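PDB 3NWR: A rubisco-like protein from Burkholderia fungorum, which is a RuBisCO-like protein classed as a lyase, whose physiological reaction is uncertain. Local coordinates for residues G151-T156 with R161-T166; C187-D192 with A393-V398; G362-T367 with R399-A404. One frame throughout, in Å; residues are numbered along the deposited sequence.

All three contacts lie in the catalytic domain, the TIM barrel of the RuBisCO family. Contact 1 comes first along the chain and sets helix 148-156 against strand 163-165, its centre about 13 Å from that of contact 2 and 16 Å from that of contact 3. Contacts 2 and 3, centres about 14 Å apart, cross along the chain: their segments alternate. Both use helix 391-407, which meets the end of helix 176-189 in contact 2 and, nearly two turns further on, helix 364-371 in contact 3, so it joins early and late parts of the barrel. The Arg161-Asp192 salt bridge joins contact 1 to contact 2; a sulfate ties Arg161 to Arg399 of contact 3.

Contact 1: G151-T156 with R161-T166; sequences GTRALT and RPMIGT. With SO4 (sulfate ion), chain C.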
ATOM      1  N   GLY A 151      26.539   6.401   7.334  1.00 13.51           N
ATOM      2  CA  GLY A 151      26.414   7.569   6.480  1.00 14.32           C
ATOM      3  C   GLY A 151      25.643   8.713   7.111  1.00 14.86           C
ATOM      4  O   GLY A 151      25.974   9.885   6.937  1.00 15.04           O
ATOM      5  N   THR A 152      24.585   8.378   7.841  1.00 12.02           N
ATOM      6  CA  THR A 152      23.827   9.394   8.540  1.00 12.01           C
ATOM      7  C   THR A 152      24.666  10.039   9.646  1.00 13.94           C
ATOM      8  O   THR A 152      24.615  11.257   9.842  1.00 13.55           O
ATOM      9  CB  THR A 152      22.524   8.804   9.116  1.00 13.44           C
ATOM     10  OG1 THR A 152      21.814   8.124   8.072  1.00 13.00           O
ATOM     11  CG2 THR A 152      21.640   9.902   9.692  1.00 12.99           C
ATOM     12  N   ARG A 153      25.444   9.228  10.363  1.00 14.16           N
ATOM     13  CA  ARG A 153      26.365   9.774  11.357  1.00 14.17           C
ATOM     14  C   ARG A 153      27.392  10.698  10.712  1.00 15.34           C
ATOM     15  O   ARG A 153      27.676  11.778  11.230  1.00 15.60           O
ATOM     16  CB  ARG A 153      27.073   8.658  12.121  1.00 15.57           C
ATOM     17  CG  ARG A 153      26.167   7.904  13.091  1.00 14.85           C
ATOM     18  CD  ARG A 153      27.024   7.068  14.044  1.00 15.46           C
ATOM     19  NE  ARG A 153      26.250   6.456  15.123  1.00 15.46           N
ATOM     20  CZ  ARG A 153      25.769   7.124  16.169  1.00 15.12           C
ATOM     21  NH1 ARG A 153      25.955   8.437  16.281  1.00 15.62           N
ATOM     22  NH2 ARG A 153      25.090   6.469  17.104  1.00 15.91           N
ATOM     23  N   ALA A 154      27.930  10.283   9.572  1.00 14.25           N
ATOM     24  CA  ALA A 154      28.909  11.105   8.870  1.00 16.16           C
ATOM     25  C   ALA A 154      28.307  12.446   8.452  1.00 16.05           C
ATOM     26  O   ALA A 154      28.937  13.498   8.612  1.00 18.78           O
ATOM     27  CB  ALA A 154      29.461  10.362   7.675  1.00 15.60           C
ATOM     28  N   LEU A 155      27.080  12.411   7.928  1.00 14.68           N
ATOM     29  CA  LEU A 155      26.429  13.617   7.442  1.00 14.85           C
ATOM     30  C   LEU A 155      25.952  14.554   8.547  1.00 16.64           C
ATOM     31  O   LEU A 155      25.829  15.751   8.321  1.00 18.92           O
ATOM     32  CB  LEU A 155      25.261  13.257   6.507  1.00 14.89           C
ATOM     33  CG  LEU A 155      25.715  12.759   5.131  1.00 14.80           C
ATOM     34  CD1 LEU A 155      24.608  11.993   4.401  1.00 14.41           C
ATOM     35  CD2 LEU A 155      26.203  13.937   4.282  1.00 16.04           C
ATOM     36  N   THR A 156      25.661  14.018   9.732  1.00 15.69           N
ATOM     37  CA  THR A 156      25.251  14.864  10.848  1.00 15.18           C
ATOM     38  C   THR A 156      26.433  15.200  11.766  1.00 16.72           C
ATOM     39  O   THR A 156      26.302  16.007  12.693  1.00 16.10           O
ATOM     40  CB  THR A 156      24.150  14.183  11.702  1.00 13.35           C
ATOM     41  OG1 THR A 156      24.629  12.923  12.168  1.00 12.83           O
ATOM     42  CG2 THR A 156      22.889  13.955  10.884  1.00 15.77           C
ATOM     43  N   ARG A 161      26.532   9.076  20.250  1.00 17.06           N
ATOM     44  CA  ARG A 161      25.255   9.386  20.889  1.00 16.57           C
ATOM     45  C   ARG A 161      24.205   9.282  19.790  1.00 16.06           C
ATOM     46  O   ARG A 161      24.557   9.252  18.616  1.00 15.74           O
ATOM     47  CB  ARG A 161      25.241  10.802  21.455  1.00 15.18           C
ATOM     48  CG  ARG A 161      25.506  11.904  20.429  1.00 15.24           C
ATOM     49  CD  ARG A 161      25.262  13.269  21.046  1.00 17.00           C
ATOM     50  NE  ARG A 161      25.517  14.365  20.114  1.00 16.49           N
ATOM     51  CZ  ARG A 161      24.623  14.831  19.247  1.00 15.91           C
ATOM     52  NH1 ARG A 161      23.410  14.282  19.170  1.00 14.08           N
ATOM     53  NH2 ARG A 161      24.944  15.847  18.457  1.00 17.66           N
ATOM     54  N   PRO A 162      22.920   9.232  20.156  1.00 14.50           N
ATOM     55  CA  PRO A 162      21.918   9.236  19.083  1.00 11.89           C
ATOM     56  C   PRO A 162      21.840  10.596  18.412  1.00 14.19           C
ATOM     57  O   PRO A 162      22.276  11.612  18.954  1.00 14.45           O
ATOM     58  CB  PRO A 162      20.610   8.972  19.828  1.00 14.00           C
ATOM     59  CG  PRO A 162      21.026   8.240  21.059  1.00 14.95           C
ATOM     60  CD  PRO A 162      22.314   8.912  21.459  1.00 14.66           C
ATOM     61  N   MET A 163      21.264  10.610  17.216  1.00 15.06           N
ATOM     62  CA  MET A 163      20.969  11.862  16.539  1.00 13.31           C
ATOM     63  C   MET A 163      19.595  12.322  17.004  1.00 14.70           C
ATOM     64  O   MET A 163      18.658  11.513  17.088  1.00 14.72           O
ATOM     65  CB  MET A 163      21.018  11.654  15.019  1.00 13.72           C
ATOM     66  CG  MET A 163      22.442  11.386  14.524  1.00 16.02           C
ATOM     67  SD  MET A 163      22.628  10.124  13.253  1.00 17.67           S
ATOM     68  CE  MET A 163      22.394   8.622  14.213  1.00 15.42           C
ATOM     69  N   ILE A 164      19.475  13.609  17.318  1.00 13.37           N
ATOM     70  CA  ILE A 164      18.255  14.162  17.887  1.00 13.24           C
ATOM     71  C   ILE A 164      17.540  14.961  16.815  1.00 14.69           C
ATOM     72  O   ILE A 164      18.136  15.842  16.192  1.00 14.00           O
ATOM     73  CB  ILE A 164      18.552  15.093  19.080  1.00 14.99           C
ATOM     74  CG1 ILE A 164      19.496  14.413  20.092  1.00 15.75           C
ATOM     75  CG2 ILE A 164      17.256  15.562  19.722  1.00 14.40           C
ATOM     76  CD1 ILE A 164      19.020  13.064  20.612  1.00 17.56           C
ATOM     77  N   GLY A 165      16.270  14.648  16.589  1.00 13.01           N
ATOM     78  CA  GLY A 165      15.518  15.298  15.535  1.00 15.50           C
ATOM     79  C   GLY A 165      14.229  15.929  16.013  1.00 14.88           C
ATOM     80  O   GLY A 165      13.745  15.655  17.117  1.00 15.49           O
ATOM     81  N   THR A 166      13.657  16.771  15.165  1.00 15.58           N
ATOM     82  CA  THR A 166      12.341  17.324  15.433  1.00 15.82           C
ATOM     83  C   THR A 166      11.613  17.563  14.118  1.00 18.41           C
ATOM     84  O   THR A 166      12.213  17.452  13.040  1.00 15.89           O
ATOM     85  CB  THR A 166      12.426  18.620  16.266  1.00 17.70           C
ATOM     86  OG1 THR A 166      11.142  18.914  16.834  1.00 19.03           O
ATOM     87  CG2 THR A 166      12.871  19.774  15.403  1.00 18.96           C
TER
HETATM   88  S   SO4 C 434      27.076  18.750  19.143  0.79 25.67           S
HETATM   89  O1  SO4 C 434      27.466  18.874  20.542  0.70 30.27           O
HETATM   90  O2  SO4 C 434      27.465  17.429  18.656  0.88 26.71           O
HETATM   91  O3  SO4 C 434      27.747  19.787  18.360  0.74 29.00           O
HETATM   92  O4  SO4 C 434      25.630  18.907  19.039  0.71 25.64           O
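The guanidinium of Arg153 has the methyl of Met163 over one face, with CE 4.1 Å above the plane near its centre, and the carbonyl of Arg161 at its edge. This is where helix 148-156 meets the first strand of the TIM barrel, residues 163-165, the two axes lying 73° apart. Arg153 grips the carbonyl end-on with two nitrogens: NH1 gives the shorter and straighter bond, 2.8 Å to Arg161 O at 159°, while NH2 comes in from well above the carbonyl plane at 3.2 Å. Its chain runs extended from CG to NE, which carries the flat group down from the helix to the loop ahead of the strand. Asp375 takes NH2 in a salt bridge and Val158 O accepts from NH1, so these partners together help fix the group's rotation.

The second flat group, the guanidinium of Arg161, presents its edge to a sulfate, probably from the crystallisation liquor: Arg161 NH2 donates to sulfate O2 at 3.0 Å. Its NH1 forms a salt bridge with Asp192, besides a weak bond to Pro162 O.

Met163 packs between helix and strand. Its chain bends at chi2 (139°) and again at chi3, setting the sulfur beside Thr152 CG2 and bringing the methyl over the guanidinium face of Arg153. Thr152 turns its hydroxyl the other way, to Gly148 O and His315. Thr156 OG1 bonds to Thr152 O from the face opposite Thr156 N, and lies 3.6 Å from Met163 CG.

Contact 2: C187-D192 with A393-V398; sequences CEAGVD and AGVTSV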
ATOM      1  N   CYS A 187      17.648  24.832  14.344  1.00 16.93           N
ATOM      2  CA  CYS A 187      19.086  24.609  14.281  1.00 16.69           C
ATOM      3  C   CYS A 187      19.775  25.208  15.510  1.00 18.62           C
ATOM      4  O   CYS A 187      20.580  24.552  16.165  1.00 17.17           O
ATOM      5  CB  CYS A 187      19.680  25.232  13.016  1.00 16.55           C
ATOM      6  SG  CYS A 187      19.278  24.376  11.469  1.00 17.87           S
ATOM      7  N   GLU A 188      19.455  26.465  15.800  1.00 19.71           N
ATOM      8  CA  GLU A 188      20.073  27.174  16.920  1.00 18.75           C
ATOM      9  C   GLU A 188      19.764  26.498  18.255  1.00 21.28           C
ATOM     10  O   GLU A 188      20.567  26.557  19.194  1.00 20.94           O
ATOM     11  CB  GLU A 188      19.614  28.633  16.947  1.00 19.54           C
ATOM     12  CG  GLU A 188      20.029  29.434  15.720  1.00 23.22           C
ATOM     13  CD  GLU A 188      21.487  29.854  15.738  1.00 32.37           C
ATOM     14  OE1 GLU A 188      22.177  29.630  16.757  1.00 33.81           O
ATOM     15  OE2 GLU A 188      21.944  30.423  14.724  1.00 38.60           O
ATOM     16  N   ALA A 189      18.604  25.853  18.339  1.00 19.04           N
ATOM     17  CA  ALA A 189      18.237  25.106  19.543  1.00 18.70           C
ATOM     18  C   ALA A 189      19.139  23.887  19.733  1.00 18.95           C
ATOM     19  O   ALA A 189      19.263  23.370  20.846  1.00 18.81           O
ATOM     20  CB  ALA A 189      16.761  24.687  19.508  1.00 19.24           C
ATOM     21  N   GLY A 190      19.762  23.426  18.653  1.00 17.14           N
ATOM     22  CA  GLY A 190      20.777  22.390  18.754  1.00 18.07           C
ATOM     23  C   GLY A 190      20.430  21.001  18.245  1.00 15.90           C
ATOM     24  O   GLY A 190      21.169  20.052  18.514  1.00 17.37           O
ATOM     25  N   VAL A 191      19.336  20.870  17.500  1.00 17.53           N
ATOM     26  CA  VAL A 191      18.976  19.560  16.948  1.00 17.19           C
ATOM     27  C   VAL A 191      19.985  19.136  15.885  1.00 17.15           C
ATOM     28  O   VAL A 191      20.742  19.966  15.369  1.00 17.25           O
ATOM     29  CB  VAL A 191      17.554  19.553  16.333  1.00 17.07           C
ATOM     30  CG1 VAL A 191      16.509  19.916  17.395  1.00 18.76           C
ATOM     31  CG2 VAL A 191      17.473  20.502  15.143  1.00 16.46           C
ATOM     32  N   ASP A 192      19.996  17.845  15.565  1.00 15.39           N
ATOM     33  CA  ASP A 192      20.855  17.303  14.507  1.00 12.94           C
ATOM     34  C   ASP A 192      20.095  17.064  13.206  1.00 13.55           C
ATOM     35  O   ASP A 192      20.703  16.908  12.145  1.00 15.49           O
ATOM     36  CB  ASP A 192      21.442  15.963  14.947  1.00 13.16           C
ATOM     37  CG  ASP A 192      22.163  16.060  16.270  1.00 16.99           C
ATOM     38  OD1 ASP A 192      23.182  16.774  16.323  1.00 16.65           O
ATOM     39  OD2 ASP A 192      21.703  15.439  17.253  1.00 16.03           O
ATOM     40  N   ALA A 393      16.803  24.743  25.789  1.00 19.13           N
ATOM     41  CA  ALA A 393      16.794  23.991  27.039  1.00 21.93           C
ATOM     42  C   ALA A 393      16.202  22.600  26.816  1.00 19.11           C
ATOM     43  O   ALA A 393      16.660  21.610  27.407  1.00 17.30           O
ATOM     44  CB  ALA A 393      16.012  24.743  28.111  1.00 21.85           C
ATOM     45  N   GLY A 394      15.192  22.526  25.954  1.00 17.80           N
ATOM     46  CA  GLY A 394      14.575  21.257  25.609  1.00 18.12           C
ATOM     47  C   GLY A 394      15.562  20.292  24.976  1.00 17.12           C
ATOM     48  O   GLY A 394      15.682  19.132  25.385  1.00 15.25           O
ATOM     49  N   VAL A 395      16.276  20.762  23.962  1.00 16.03           N
ATOM     50  CA  VAL A 395      17.283  19.925  23.331  1.00 16.52           C
ATOM     51  C   VAL A 395      18.316  19.496  24.365  1.00 14.45           C
ATOM     52  O   VAL A 395      18.723  18.335  24.418  1.00 15.98           O
ATOM     53  CB  VAL A 395      17.945  20.635  22.138  1.00 17.34           C
ATOM     54  CG1 VAL A 395      19.085  19.798  21.588  1.00 19.37           C
ATOM     55  CG2 VAL A 395      16.891  20.915  21.048  1.00 16.84           C
ATOM     56  N   THR A 396      18.722  20.432  25.212  1.00 16.19           N
ATOM     57  CA  THR A 396      19.713  20.115  26.225  1.00 16.00           C
ATOM     58  C   THR A 396      19.198  19.061  27.200  1.00 14.61           C
ATOM     59  O   THR A 396      19.941  18.163  27.587  1.00 15.81           O
ATOM     60  CB  THR A 396      20.157  21.382  26.966  1.00 16.42           C
ATOM     61  OG1 THR A 396      20.816  22.242  26.026  1.00 18.61           O
ATOM     62  CG2 THR A 396      21.128  21.043  28.105  1.00 16.66           C
ATOM     63  N   SER A 397      17.927  19.149  27.580  1.00 15.30           N
ATOM     64  CA  SER A 397      17.363  18.146  28.484  1.00 14.10           C
ATOM     65  C   SER A 397      17.445  16.750  27.864  1.00 15.19           C
ATOM     66  O   SER A 397      17.743  15.766  28.544  1.00 15.00           O
ATOM     67  CB  SER A 397      15.921  18.490  28.882  1.00 15.38           C
ATOM     68  OG  SER A 397      14.987  18.250  27.842  1.00 16.16           O
ATOM     69  N   VAL A 398      17.198  16.660  26.564  1.00 14.60           N
ATOM     70  CA  VAL A 398      17.261  15.372  25.888  1.00 13.82           C
ATOM     71  C   VAL A 398      18.705  14.878  25.780  1.00 13.40           C
ATOM     72  O   VAL A 398      18.984  13.698  26.019  1.00 14.03           O
ATOM     73  CB  VAL A 398      16.592  15.461  24.501  1.00 13.31           C
ATOM     74  CG1 VAL A 398      16.895  14.226  23.662  1.00 15.49           C
ATOM     75  CG2 VAL A 398      15.079  15.654  24.668  1.00 15.53           C
TER
HETATM   76  O   HOH W   1      20.762  23.184  23.132  1.00 23.16           O
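Val395 meets the end of helix 176-189 with both methyls and its CB, all gathered around one carbonyl: Ala189 O lies 3.3 Å from Val395 CB. The helix closes here in a Schellman motif, on the outer helical layer of the TIM barrel, and Val395 of helix 391-407 packs against the turn where the chain heads back toward the barrel strands. Its CG1 stands anti to the backbone N (chi1 174°) and reaches the carbonyls of both Ala189 and Gly190. The other methyl faces the aliphatic side chains: Val395 CG2 is 3.8 Å from Val191 CG1, the two valines crossing at about a right angle, and somewhat further from Ala189 CB. No hydrogen bond joins the two segments directly, so the direct contact is one of methyl groups against backbone and small side chains.

Next out is the backbone that holds this surface in place. Gly190, with a positive phi of 108°, takes the left-handed turn that ends the helix; having no side chain, it lets Val395 CG1 come to 3.7 Å from Gly190 O. The bond from Gly190 N to Cys187 O, 2.9 Å, helps draw the turn tight. Beyond it, Arg228 holds Val191 O, and Asp192 is fixed by salt bridges to Arg161 and Arg228, anchoring the chain as it leaves the contact. On the helix 391-407 side, Ile384 of helix 382-385 also touches Val395, while Ser397 OG bonds back to Gly394 O, 2.7 Å away.

One water makes a polar link between the segments: it donates to Ala189 O at 2.7 Å and accepts from Thr396 OG1 at 3.0 Å.

Contact 3: G362-T367 with R399-A404; sequences GTVQAT and RQAWAA. With SO4 (sulfate ion), chain C.
Val364 presses a methyl onto the indole of Trp402, and this is the tight heart of the packing between helices 364-371 and 391-407, neighbours in the outer layer of the TIM barrel. Val364 CG1 stands 3.5 Å from the centroid of the Trp402 six-membered ring and only 14° off its normal, a CH-pi contact placed almost squarely over the face. A chi1 of 166° swings CG1 opposite the backbone nitrogen, over the indole, and the two methyls divide the work: CG1 covers the six-membered ring, while Val364 CG2 lies against the pyrrole side, near Trp402 NE1, and 3.8 Å from Ala401 CB. That small side chain lets the backbones come close, the CA atoms of Val364 and Ala401 being 6.4 Å apart. Trp402 NE1 is buried here with no hydrogen-bond partner in the model, a polar cost within an otherwise apolar interface.

Packing is looser at the rim of the indole. Thr367 meets the ring in its plane, CG2 lying 3.9 Å from Trp402 CH2, and crosses it at about a right angle, so it bounds the edge without stacking. Its hydroxyl turns back along its own helix to Thr363 O, which Thr367 N reaches from the opposite face of the carbonyl. Phe378 on the strand beneath meets the indole edge-to-face and also touches Val364 and Thr367, joining both helices to the barrel wall.

On its more open side, helix 391-407 carries the partly exposed Arg399, whose CB is directed away from segment 362-367. Its guanidinium meets the sulfate edge-on with both terminal nitrogens, and Arg161 and Arg228 bind the same ion. Arg399 NH1 donates to sulfate O4 at 2.9 Å, and NH2 to O1 almost in line, at 173°.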
ATOM      1  N   GLY A 362      12.171  11.659  29.344  1.00 15.24           N
ATOM      2  CA  GLY A 362      11.610  10.542  30.080  1.00 15.03           C
ATOM      3  C   GLY A 362      11.391   9.243  29.318  1.00 15.90           C
ATOM      4  O   GLY A 362      10.986   8.245  29.914  1.00 19.35           O
ATOM      5  N   THR A 363      11.628   9.241  28.007  1.00 15.27           N
ATOM      6  CA  THR A 363      11.550   7.996  27.244  1.00 13.32           C
ATOM      7  C   THR A 363      12.923   7.526  26.765  1.00 12.29           C
ATOM      8  O   THR A 363      13.045   6.519  26.065  1.00 14.67           O
ATOM      9  CB  THR A 363      10.615   8.120  26.019  1.00 14.38           C
ATOM     10  OG1 THR A 363      11.117   9.141  25.139  1.00 14.69           O
ATOM     11  CG2 THR A 363       9.211   8.487  26.453  1.00 15.33           C
ATOM     12  N   VAL A 364      13.969   8.233  27.177  1.00 13.97           N
ATOM     13  CA  VAL A 364      15.316   7.909  26.727  1.00 13.88           C
ATOM     14  C   VAL A 364      15.830   6.575  27.285  1.00 14.35           C
ATOM     15  O   VAL A 364      16.391   5.769  26.555  1.00 15.34           O
ATOM     16  CB  VAL A 364      16.281   9.053  27.069  1.00 14.73           C
ATOM     17  CG1 VAL A 364      17.737   8.608  26.925  1.00 13.89           C
ATOM     18  CG2 VAL A 364      15.973  10.264  26.186  1.00 14.19           C
ATOM     19  N   GLN A 365      15.650   6.339  28.580  1.00 14.83           N
ATOM     20  CA  GLN A 365      16.127   5.085  29.159  1.00 14.33           C
ATOM     21  C   GLN A 365      15.534   3.854  28.460  1.00 15.43           C
ATOM     22  O   GLN A 365      16.256   2.914  28.121  1.00 15.49           O
ATOM     23  CB  GLN A 365      15.824   5.025  30.658  1.00 15.01           C
ATOM     24  CG  GLN A 365      16.407   3.782  31.336  1.00 18.25           C
ATOM     25  CD  GLN A 365      17.918   3.841  31.453  1.00 18.30           C
ATOM     26  OE1 GLN A 365      18.646   3.104  30.782  1.00 20.49           O
ATOM     27  NE2 GLN A 365      18.395   4.725  32.301  1.00 14.80           N
ATOM     28  N   ALA A 366      14.217   3.854  28.281  1.00 15.74           N
ATOM     29  CA  ALA A 366      13.545   2.717  27.662  1.00 17.89           C
ATOM     30  C   ALA A 366      14.025   2.537  26.225  1.00 16.27           C
ATOM     31  O   ALA A 366      14.199   1.414  25.742  1.00 17.98           O
ATOM     32  CB  ALA A 366      12.046   2.907  27.699  1.00 18.51           C
ATOM     33  N   THR A 367      14.269   3.653  25.555  1.00 14.98           N
ATOM     34  CA  THR A 367      14.728   3.611  24.170  1.00 15.12           C
ATOM     35  C   THR A 367      16.129   3.007  24.082  1.00 16.62           C
ATOM     36  O   THR A 367      16.386   2.135  23.255  1.00 17.50           O
ATOM     37  CB  THR A 367      14.683   5.015  23.544  1.00 16.40           C
ATOM     38  OG1 THR A 367      13.327   5.470  23.524  1.00 15.01           O
ATOM     39  CG2 THR A 367      15.217   4.999  22.105  1.00 16.87           C
ATOM     40  N   ARG A 399      19.626  15.786  25.443  1.00 14.04           N
ATOM     41  CA  ARG A 399      21.044  15.437  25.374  1.00 14.72           C
ATOM     42  C   ARG A 399      21.577  14.993  26.745  1.00 14.36           C
ATOM     43  O   ARG A 399      22.375  14.063  26.837  1.00 15.06           O
ATOM     44  CB  ARG A 399      21.860  16.613  24.837  1.00 14.45           C
ATOM     45  CG  ARG A 399      21.638  16.896  23.351  1.00 16.79           C
ATOM     46  CD  ARG A 399      22.355  15.852  22.489  1.00 17.37           C
ATOM     47  NE  ARG A 399      23.797  15.959  22.658  1.00 18.86           N
ATOM     48  CZ  ARG A 399      24.564  16.827  22.006  1.00 19.94           C
ATOM     49  NH1 ARG A 399      24.023  17.649  21.111  1.00 19.99           N
ATOM     50  NH2 ARG A 399      25.873  16.869  22.244  1.00 21.58           N
ATOM     51  N   GLN A 400      21.125  15.665  27.797  1.00 13.56           N
ATOM     52  CA  GLN A 400      21.515  15.290  29.162  1.00 15.41           C
ATOM     53  C   GLN A 400      20.973  13.912  29.543  1.00 14.00           C
ATOM     54  O   GLN A 400      21.667  13.115  30.181  1.00 14.69           O
ATOM     55  CB  GLN A 400      21.043  16.348  30.156  1.00 14.71           C
ATOM     56  CG  GLN A 400      21.897  17.606  30.137  1.00 15.09           C
ATOM     57  CD  GLN A 400      21.275  18.751  30.910  1.00 15.22           C
ATOM     58  OE1 GLN A 400      20.108  18.695  31.300  1.00 16.23           O
ATOM     59  NE2 GLN A 400      22.055  19.813  31.125  1.00 17.07           N
ATOM     60  N   ALA A 401      19.740  13.617  29.135  1.00 13.55           N
ATOM     61  CA  ALA A 401      19.183  12.286  29.355  1.00 13.19           C
ATOM     62  C   ALA A 401      20.034  11.218  28.665  1.00 13.71           C
ATOM     63  O   ALA A 401      20.328  10.174  29.242  1.00 13.87           O
ATOM     64  CB  ALA A 401      17.737  12.217  28.871  1.00 14.01           C
ATOM     65  N   TRP A 402      20.419  11.472  27.414  1.00 13.43           N
ATOM     66  CA  TRP A 402      21.276  10.527  26.707  1.00 13.33           C
ATOM     67  C   TRP A 402      22.643  10.358  27.377  1.00 12.89           C
ATOM     68  O   TRP A 402      23.127   9.233  27.514  1.00 14.99           O
ATOM     69  CB  TRP A 402      21.401  10.901  25.221  1.00 14.29           C
ATOM     70  CG  TRP A 402      20.175  10.466  24.479  1.00 13.88           C
ATOM     71  CD1 TRP A 402      19.186  11.260  23.973  1.00 13.93           C
ATOM     72  CD2 TRP A 402      19.781   9.115  24.212  1.00 12.50           C
ATOM     73  NE1 TRP A 402      18.205  10.485  23.394  1.00 12.56           N
ATOM     74  CE2 TRP A 402      18.548   9.166  23.522  1.00 12.75           C
ATOM     75  CE3 TRP A 402      20.360   7.867  24.471  1.00 13.49           C
ATOM     76  CZ2 TRP A 402      17.876   8.020  23.109  1.00 14.10           C
ATOM     77  CZ3 TRP A 402      19.687   6.724  24.062  1.00 13.14           C
ATOM     78  CH2 TRP A 402      18.462   6.810  23.372  1.00 13.88           C
ATOM     79  N   ALA A 403      23.249  11.459  27.807  1.00 14.30           N
ATOM     80  CA  ALA A 403      24.515  11.384  28.536  1.00 16.02           C
ATOM     81  C   ALA A 403      24.374  10.511  29.790  1.00 15.64           C
ATOM     82  O   ALA A 403      25.237   9.681  30.086  1.00 16.59           O
ATOM     83  CB  ALA A 403      24.996  12.773  28.893  1.00 16.76           C
ATOM     84  N   ALA A 404      23.269  10.690  30.508  1.00 14.34           N
ATOM     85  CA  ALA A 404      23.008   9.908  31.716  1.00 13.67           C
ATOM     86  C   ALA A 404      22.928   8.414  31.429  1.00 14.76           C
ATOM     87  O   ALA A 404      23.603   7.601  32.063  1.00 15.68           O
ATOM     88  CB  ALA A 404      21.728  10.386  32.383  1.00 14.73           C
TER
HETATM   89  S   SO4 C 434      27.076  18.750  19.143  0.79 25.67           S
HETATM   90  O1  SO4 C 434      27.466  18.874  20.542  0.70 30.27           O
HETATM   91  O2  SO4 C 434      27.465  17.429  18.656  0.88 26.71           O
HETATM   92  O3  SO4 C 434      27.747  19.787  18.360  0.74 29.00           O
HETATM   93  O4  SO4 C 434      25.630  18.907  19.039  0.71 25.64           O